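Local structure of activated BY transcription factor SSRB (Salmonella enterica, 2WNW) at residues A[72-77]-A[361-366]; A[308-313]-A[435-440]. The protein belongs to glycosyl hydrolase family 30 and joins a TIM barrel to a beta-sandwich domain. One frame throughout, in Å; residues are numbered along the deposited sequence.

Contact 1 of 2, residues A[72-77]-A[361-366]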
loop_
_atom_site.group_PDB
_atom_site.type_symbol
_atom_site.label_atom_id
_atom_site.label_comp_id
_atom_site.label_asym_id
_atom_site.label_seq_id
_atom_site.Cartn_x
_atom_site.Cartn_y
_atom_site.Cartn_z
ATOM N N LEU A 72 19.194 -7.840 -29.950
ATOM C CA LEU A 72 18.727 -9.082 -29.345
ATOM C C LEU A 72 19.472 -9.474 -28.072
ATOM O O LEU A 72 18.866 -9.990 -27.133
ATOM C CB LEU A 72 18.800 -10.228 -30.362
ATOM C CG LEU A 72 17.856 -10.111 -31.561
ATOM C CD1 LEU A 72 18.099 -11.272 -32.513
ATOM C CD2 LEU A 72 16.406 -10.110 -31.082
ATOM N N SER A 73 20.781 -9.238 -28.033
ATOM C CA SER A 73 21.564 -9.574 -26.845
ATOM C C SER A 73 21.173 -8.689 -25.663
ATOM O O SER A 73 21.071 -9.151 -24.528
ATOM C CB SER A 73 23.059 -9.398 -27.122
ATOM O OG SER A 73 23.490 -10.264 -28.157
ATOM N N LEU A 74 20.964 -7.409 -25.946
ATOM C CA LEU A 74 20.594 -6.439 -24.920
ATOM C C LEU A 74 19.311 -6.823 -24.194
ATOM O O LEU A 74 19.197 -6.666 -22.981
ATOM C CB LEU A 74 20.409 -5.062 -25.562
ATOM C CG LEU A 74 21.425 -3.938 -25.329
ATOM C CD1 LEU A 74 22.716 -4.455 -24.727
ATOM C CD2 LEU A 74 21.665 -3.244 -26.655
ATOM N N TYR A 75 18.348 -7.329 -24.952
ATOM C CA TYR A 75 17.055 -7.701 -24.400
ATOM C C TYR A 75 16.910 -9.154 -23.969
ATOM O O TYR A 75 16.324 -9.437 -22.924
ATOM C CB TYR A 75 15.967 -7.396 -25.428
ATOM C CG TYR A 75 15.276 -6.058 -25.284
ATOM C CD1 TYR A 75 14.910 -5.325 -26.416
ATOM C CD2 TYR A 75 14.902 -5.566 -24.031
ATOM C CE1 TYR A 75 14.183 -4.147 -26.311
ATOM C CE2 TYR A 75 14.167 -4.378 -23.913
ATOM C CZ TYR A 75 13.809 -3.680 -25.060
ATOM O OH TYR A 75 13.046 -2.537 -24.973
ATOM N N PHE A 76 17.451 -10.074 -24.761
ATOM C CA PHE A 76 17.271 -11.486 -24.462
ATOM C C PHE A 76 18.453 -12.312 -23.981
ATOM O O PHE A 76 18.304 -13.502 -23.703
ATOM C CB PHE A 76 16.610 -12.138 -25.672
ATOM C CG PHE A 76 15.410 -11.381 -26.157
ATOM C CD1 PHE A 76 15.508 -10.505 -27.234
ATOM C CD2 PHE A 76 14.198 -11.478 -25.481
ATOM C CE1 PHE A 76 14.417 -9.734 -27.626
ATOM C CE2 PHE A 76 13.101 -10.709 -25.867
ATOM C CZ PHE A 76 13.211 -9.837 -26.938
ATOM N N SER A 77 19.621 -11.692 -23.873
ATOM C CA SER A 77 20.795 -12.401 -23.378
ATOM C C SER A 77 20.614 -12.613 -21.882
ATOM O O SER A 77 20.127 -11.727 -21.178
ATOM C CB SER A 77 22.064 -11.579 -23.623
ATOM O OG SER A 77 23.142 -12.074 -22.847
ATOM N N LEU A 361 21.366 2.745 -32.489
ATOM C CA LEU A 361 20.460 2.188 -31.489
ATOM C C LEU A 361 20.511 3.097 -30.259
ATOM O O LEU A 361 21.591 3.512 -29.839
ATOM C CB LEU A 361 20.925 0.773 -31.122
ATOM C CG LEU A 361 19.939 -0.220 -30.509
ATOM C CD1 LEU A 361 18.786 -0.441 -31.465
ATOM C CD2 LEU A 361 20.642 -1.539 -30.237
ATOM N N ARG A 362 19.352 3.400 -29.683
ATOM C CA ARG A 362 19.278 4.281 -28.516
ATOM C C ARG A 362 18.482 3.671 -27.361
ATOM O O ARG A 362 17.368 3.182 -27.554
ATOM C CB ARG A 362 18.639 5.608 -28.930
ATOM C CG ARG A 362 18.202 6.506 -27.789
ATOM C CD ARG A 362 16.890 7.196 -28.142
ATOM N NE ARG A 362 16.945 7.844 -29.450
ATOM C CZ ARG A 362 15.881 8.279 -30.118
ATOM N NH1 ARG A 362 14.667 8.136 -29.604
ATOM N NH2 ARG A 362 16.028 8.860 -31.301
ATOM N N ARG A 363 19.059 3.709 -26.162
ATOM C CA ARG A 363 18.395 3.180 -24.974
ATOM C C ARG A 363 17.898 4.317 -24.089
ATOM O O ARG A 363 18.693 5.116 -23.584
ATOM C CB ARG A 363 19.355 2.296 -24.173
ATOM C CG ARG A 363 19.536 0.900 -24.740
ATOM C CD ARG A 363 20.584 0.130 -23.968
ATOM N NE ARG A 363 21.916 0.685 -24.181
ATOM C CZ ARG A 363 23.003 0.284 -23.531
ATOM N NH1 ARG A 363 22.917 -0.678 -22.622
ATOM N NH2 ARG A 363 24.177 0.845 -23.791
ATOM N N ASN A 364 16.584 4.389 -23.903
ATOM C CA ASN A 364 15.988 5.430 -23.075
ATOM C C ASN A 364 16.071 5.073 -21.594
ATOM O O ASN A 364 16.394 3.939 -21.242
ATOM C CB ASN A 364 14.533 5.652 -23.493
ATOM C CG ASN A 364 14.420 6.269 -24.875
ATOM O OD1 ASN A 364 15.004 7.320 -25.138
ATOM N ND2 ASN A 364 13.674 5.618 -25.766
ATOM N N HIS A 365 15.781 6.040 -20.727
ATOM C CA HIS A 365 15.835 5.806 -19.285
ATOM C C HIS A 365 15.008 4.588 -18.872
ATOM O O HIS A 365 15.414 3.821 -17.998
ATOM C CB HIS A 365 15.335 7.040 -18.518
ATOM C CG HIS A 365 16.355 8.132 -18.380
ATOM N ND1 HIS A 365 17.276 8.423 -19.363
ATOM C CD2 HIS A 365 16.569 9.030 -17.389
ATOM C CE1 HIS A 365 18.012 9.454 -18.984
ATOM N NE2 HIS A 365 17.603 9.841 -17.790
ATOM N N SER A 366 13.849 4.418 -19.495
ATOM C CA SER A 366 12.967 3.300 -19.171
ATOM C C SER A 366 13.653 1.942 -19.307
ATOM O O SER A 366 13.375 1.028 -18.535
ATOM C CB SER A 366 11.717 3.345 -20.053
ATOM O OG SER A 366 12.068 3.278 -21.423
#
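Leu-74 reaches out from helix 65-76 and meets Leu-361 tip to tip, the two methyls CD2 of Leu-74 and CD2 of Leu-361 standing 4.1 Å apart. Both CB atoms head for the opposing segment, and each leucine offers one end of its fork; the two segments together bury 116 Å². In Leu-361 the branch is sent across the gap by a side chain with CG anti to the backbone N (chi1 -158°), which leaves CD2 at the far end of an extended chain. Leu-74 is bent differently: its second torsion (chi2 14°) nearly eclipses CD1 with CA, an uncommon shape that turns its two methyls to different partners. CD2 serves Leu-361, whereas CD1 of Leu-74 lies obliquely beside the guanidinium of Arg-363, 4.3 Å from NH1.

The two segments lie 284 residues apart along the chain, both in the barrel domain. Helix 65-76 lies in the crossover between the first two barrel strands, 48-51 and 85-90; strand 360-363 is the edge of a small three-stranded sheet that follows the last barrel strand and leads into helix 365-374. The contact therefore sits where the beginning and the end of the TIM barrel come together. Close by, Tyr-75 gives the same helix a polar tie to this sheet, its OH hydrogen-bonded to Leu-333 O, and Leu-361 also rests on Ile-352 and Tyr-354.

Arg-363 suits the outer margin because its exposed guanidinium keeps the charge near solvent, while the CD end of its aliphatic chain passes loosely by Leu-74 CD2 at 4.4 Å. The backbones stay well apart, 9.9 Å between Leu-74 CA and Arg-363 CA, a gap spanned by long side chains.

Contact 2 of 2, residues A[308-313]-A[435-440]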
loop_
_atom_site.group_PDB
_atom_site.type_symbol
_atom_site.label_atom_id
_atom_site.label_comp_id
_atom_site.label_asym_id
_atom_site.label_seq_id
_atom_site.Cartn_x
_atom_site.Cartn_y
_atom_site.Cartn_z
ATOM N N ARG A 308 10.777 11.782 -16.103
ATOM C CA ARG A 308 9.367 11.464 -15.875
ATOM C C ARG A 308 9.053 10.039 -16.319
ATOM O O ARG A 308 8.282 9.338 -15.666
ATOM C CB ARG A 308 8.444 12.423 -16.637
ATOM C CG ARG A 308 8.387 13.856 -16.101
ATOM C CD ARG A 308 7.090 14.525 -16.547
ATOM N NE ARG A 308 6.908 14.446 -17.996
ATOM C CZ ARG A 308 7.523 15.239 -18.864
ATOM N NH1 ARG A 308 8.352 16.172 -18.427
ATOM N NH2 ARG A 308 7.326 15.101 -20.166
ATOM N N HIS A 309 9.636 9.624 -17.439
ATOM C CA HIS A 309 9.410 8.278 -17.961
ATOM C C HIS A 309 10.032 7.246 -17.027
ATOM O O HIS A 309 9.471 6.174 -16.795
ATOM C CB HIS A 309 9.994 8.165 -19.369
ATOM C CG HIS A 309 9.344 9.079 -20.361
ATOM N ND1 HIS A 309 9.773 9.192 -21.665
ATOM C CD2 HIS A 309 8.299 9.933 -20.235
ATOM C CE1 HIS A 309 9.024 10.076 -22.300
ATOM N NE2 HIS A 309 8.122 10.541 -21.454
ATOM N N TRP A 310 11.199 7.592 -16.494
ATOM C CA TRP A 310 11.929 6.755 -15.550
ATOM C C TRP A 310 11.015 6.523 -14.350
ATOM O O TRP A 310 10.808 5.387 -13.913
ATOM C CB TRP A 310 13.215 7.502 -15.155
ATOM C CG TRP A 310 13.953 7.039 -13.928
ATOM C CD1 TRP A 310 13.893 7.598 -12.679
ATOM C CD2 TRP A 310 14.961 6.018 -13.860
ATOM N NE1 TRP A 310 14.807 7.000 -11.846
ATOM C CE2 TRP A 310 15.475 6.027 -12.544
ATOM C CE3 TRP A 310 15.480 5.100 -14.784
ATOM C CZ2 TRP A 310 16.491 5.151 -12.126
ATOM C CZ3 TRP A 310 16.492 4.228 -14.369
ATOM C CH2 TRP A 310 16.984 4.263 -13.051
ATOM N N HIS A 311 10.442 7.608 -13.840
ATOM C CA HIS A 311 9.531 7.527 -12.706
ATOM C C HIS A 311 8.297 6.684 -13.002
ATOM O O HIS A 311 7.913 5.839 -12.202
ATOM C CB HIS A 311 9.054 8.917 -12.288
ATOM C CG HIS A 311 7.937 8.886 -11.293
ATOM N ND1 HIS A 311 8.136 8.595 -9.960
ATOM C CD2 HIS A 311 6.600 9.043 -11.449
ATOM C CE1 HIS A 311 6.969 8.571 -9.339
ATOM N NE2 HIS A 311 6.022 8.839 -10.219
ATOM N N THR A 312 7.659 6.933 -14.142
ATOM C CA THR A 312 6.449 6.193 -14.492
ATOM C C THR A 312 6.657 4.682 -14.463
ATOM O O THR A 312 5.857 3.958 -13.871
ATOM C CB THR A 312 5.919 6.630 -15.878
ATOM O OG1 THR A 312 5.532 8.009 -15.815
ATOM C CG2 THR A 312 4.719 5.790 -16.296
ATOM N N TYR A 313 7.732 4.207 -15.084
ATOM C CA TYR A 313 8.004 2.775 -15.108
ATOM C C TYR A 313 8.309 2.209 -13.726
ATOM O O TYR A 313 7.696 1.225 -13.303
ATOM C CB TYR A 313 9.174 2.456 -16.054
ATOM C CG TYR A 313 8.758 2.223 -17.492
ATOM C CD1 TYR A 313 8.543 3.291 -18.366
ATOM C CD2 TYR A 313 8.544 0.927 -17.969
ATOM C CE1 TYR A 313 8.120 3.070 -19.684
ATOM C CE2 TYR A 313 8.119 0.696 -19.276
ATOM C CZ TYR A 313 7.910 1.769 -20.126
ATOM O OH TYR A 313 7.482 1.530 -21.410
ATOM N N SER A 435 15.773 10.682 -7.383
ATOM C CA SER A 435 15.365 9.826 -8.497
ATOM C C SER A 435 16.254 8.599 -8.674
ATOM O O SER A 435 16.082 7.828 -9.617
ATOM C CB SER A 435 15.319 10.619 -9.809
ATOM O OG SER A 435 14.287 11.591 -9.777
ATOM N N GLY A 436 17.194 8.403 -7.759
ATOM C CA GLY A 436 18.069 7.253 -7.878
ATOM C C GLY A 436 17.349 5.944 -7.614
ATOM O O GLY A 436 16.322 5.908 -6.935
ATOM N N ALA A 437 17.886 4.864 -8.172
ATOM C CA ALA A 437 17.324 3.540 -7.973
ATOM C C ALA A 437 18.487 2.594 -7.715
ATOM O O ALA A 437 19.576 2.763 -8.273
ATOM C CB ALA A 437 16.546 3.093 -9.207
ATOM N N SER A 438 18.260 1.607 -6.862
ATOM C CA SER A 438 19.295 0.640 -6.546
ATOM C C SER A 438 18.689 -0.741 -6.376
ATOM O O SER A 438 17.571 -0.889 -5.881
ATOM C CB SER A 438 20.020 1.033 -5.256
ATOM O OG SER A 438 20.638 2.302 -5.378
ATOM N N THR A 439 19.429 -1.752 -6.810
ATOM C CA THR A 439 18.994 -3.126 -6.661
ATOM C C THR A 439 20.085 -3.811 -5.844
ATOM O O THR A 439 21.261 -3.789 -6.219
ATOM C CB THR A 439 18.838 -3.830 -8.018
ATOM O OG1 THR A 439 17.892 -3.112 -8.823
ATOM C CG2 THR A 439 18.332 -5.255 -7.817
ATOM N N LEU A 440 19.689 -4.380 -4.711
ATOM C CA LEU A 440 20.611 -5.070 -3.816
ATOM C C LEU A 440 20.387 -6.571 -3.924
ATOM O O LEU A 440 19.256 -7.046 -3.823
ATOM C CB LEU A 440 20.373 -4.615 -2.371
ATOM C CG LEU A 440 21.188 -5.270 -1.251
ATOM C CD1 LEU A 440 22.662 -4.910 -1.394
ATOM C CD2 LEU A 440 20.654 -4.797 0.097
#
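Ser-435 meets Trp-310 through its backbone: the carbonyl O of Ser-435 accepts the indole N-H of Trp-310, NE1 to O being 2.7 Å. The bond is short but somewhat bent, with 148° at the hydrogen. The donor lies in the carbonyl plane, whereas the acceptor stands 18° out of the indole plane. The bond satisfies the indole N-H of a buried residue, which suits tryptophan to this place. CG of Trp-310 is anti to the backbone N (chi1 164°), projecting the ring from helix 305-322 toward the second segment. The side chain of Ser-435 merely flanks the bond, its CB lying 4.2 Å from Trp-310 NE1.

Gly-436 carries the chain on into strand 437-442, its backbone hydrogen-bonded to Asn-411. That strand lies between 2-9 and 405-411 in the beta-sandwich domain, while helix 305-322 belongs to the TIM barrel, so the indole bridges the interface of the two domains; Pro-10 and Phe-15 also touch it.

At Ala-437 the strand turns a small methyl toward the six-membered part of the indole. Ala-437 CB approaches Trp-310 CZ2 obliquely at 3.6 Å and CH2 of the same ring at 4.0 Å, and a side chain this small lets the ring come close to the strand. Further along, Thr-439 bonds through OG1 to His-372 ND1 of barrel helix 365-374.

In the fold
Contacts 1 and 2 have centres about 16 Å apart and touch through the end of segment 361-366. There His-365 O packs against Trp-310 CE3 of contact 2 at 3.5 Å, and Ser-366 CB against Tyr-313 CD1 at 3.6 Å. Their segments alternate along the chain. Contact 1 lies at the surface within the barrel domain, whereas contact 2 is buried between barrel and sandwich. The modelled phosphate, probably from the crystallisation liquor, is bound by Arg-308 in segment 308-313, a residue outside the Trp-310 contact itself.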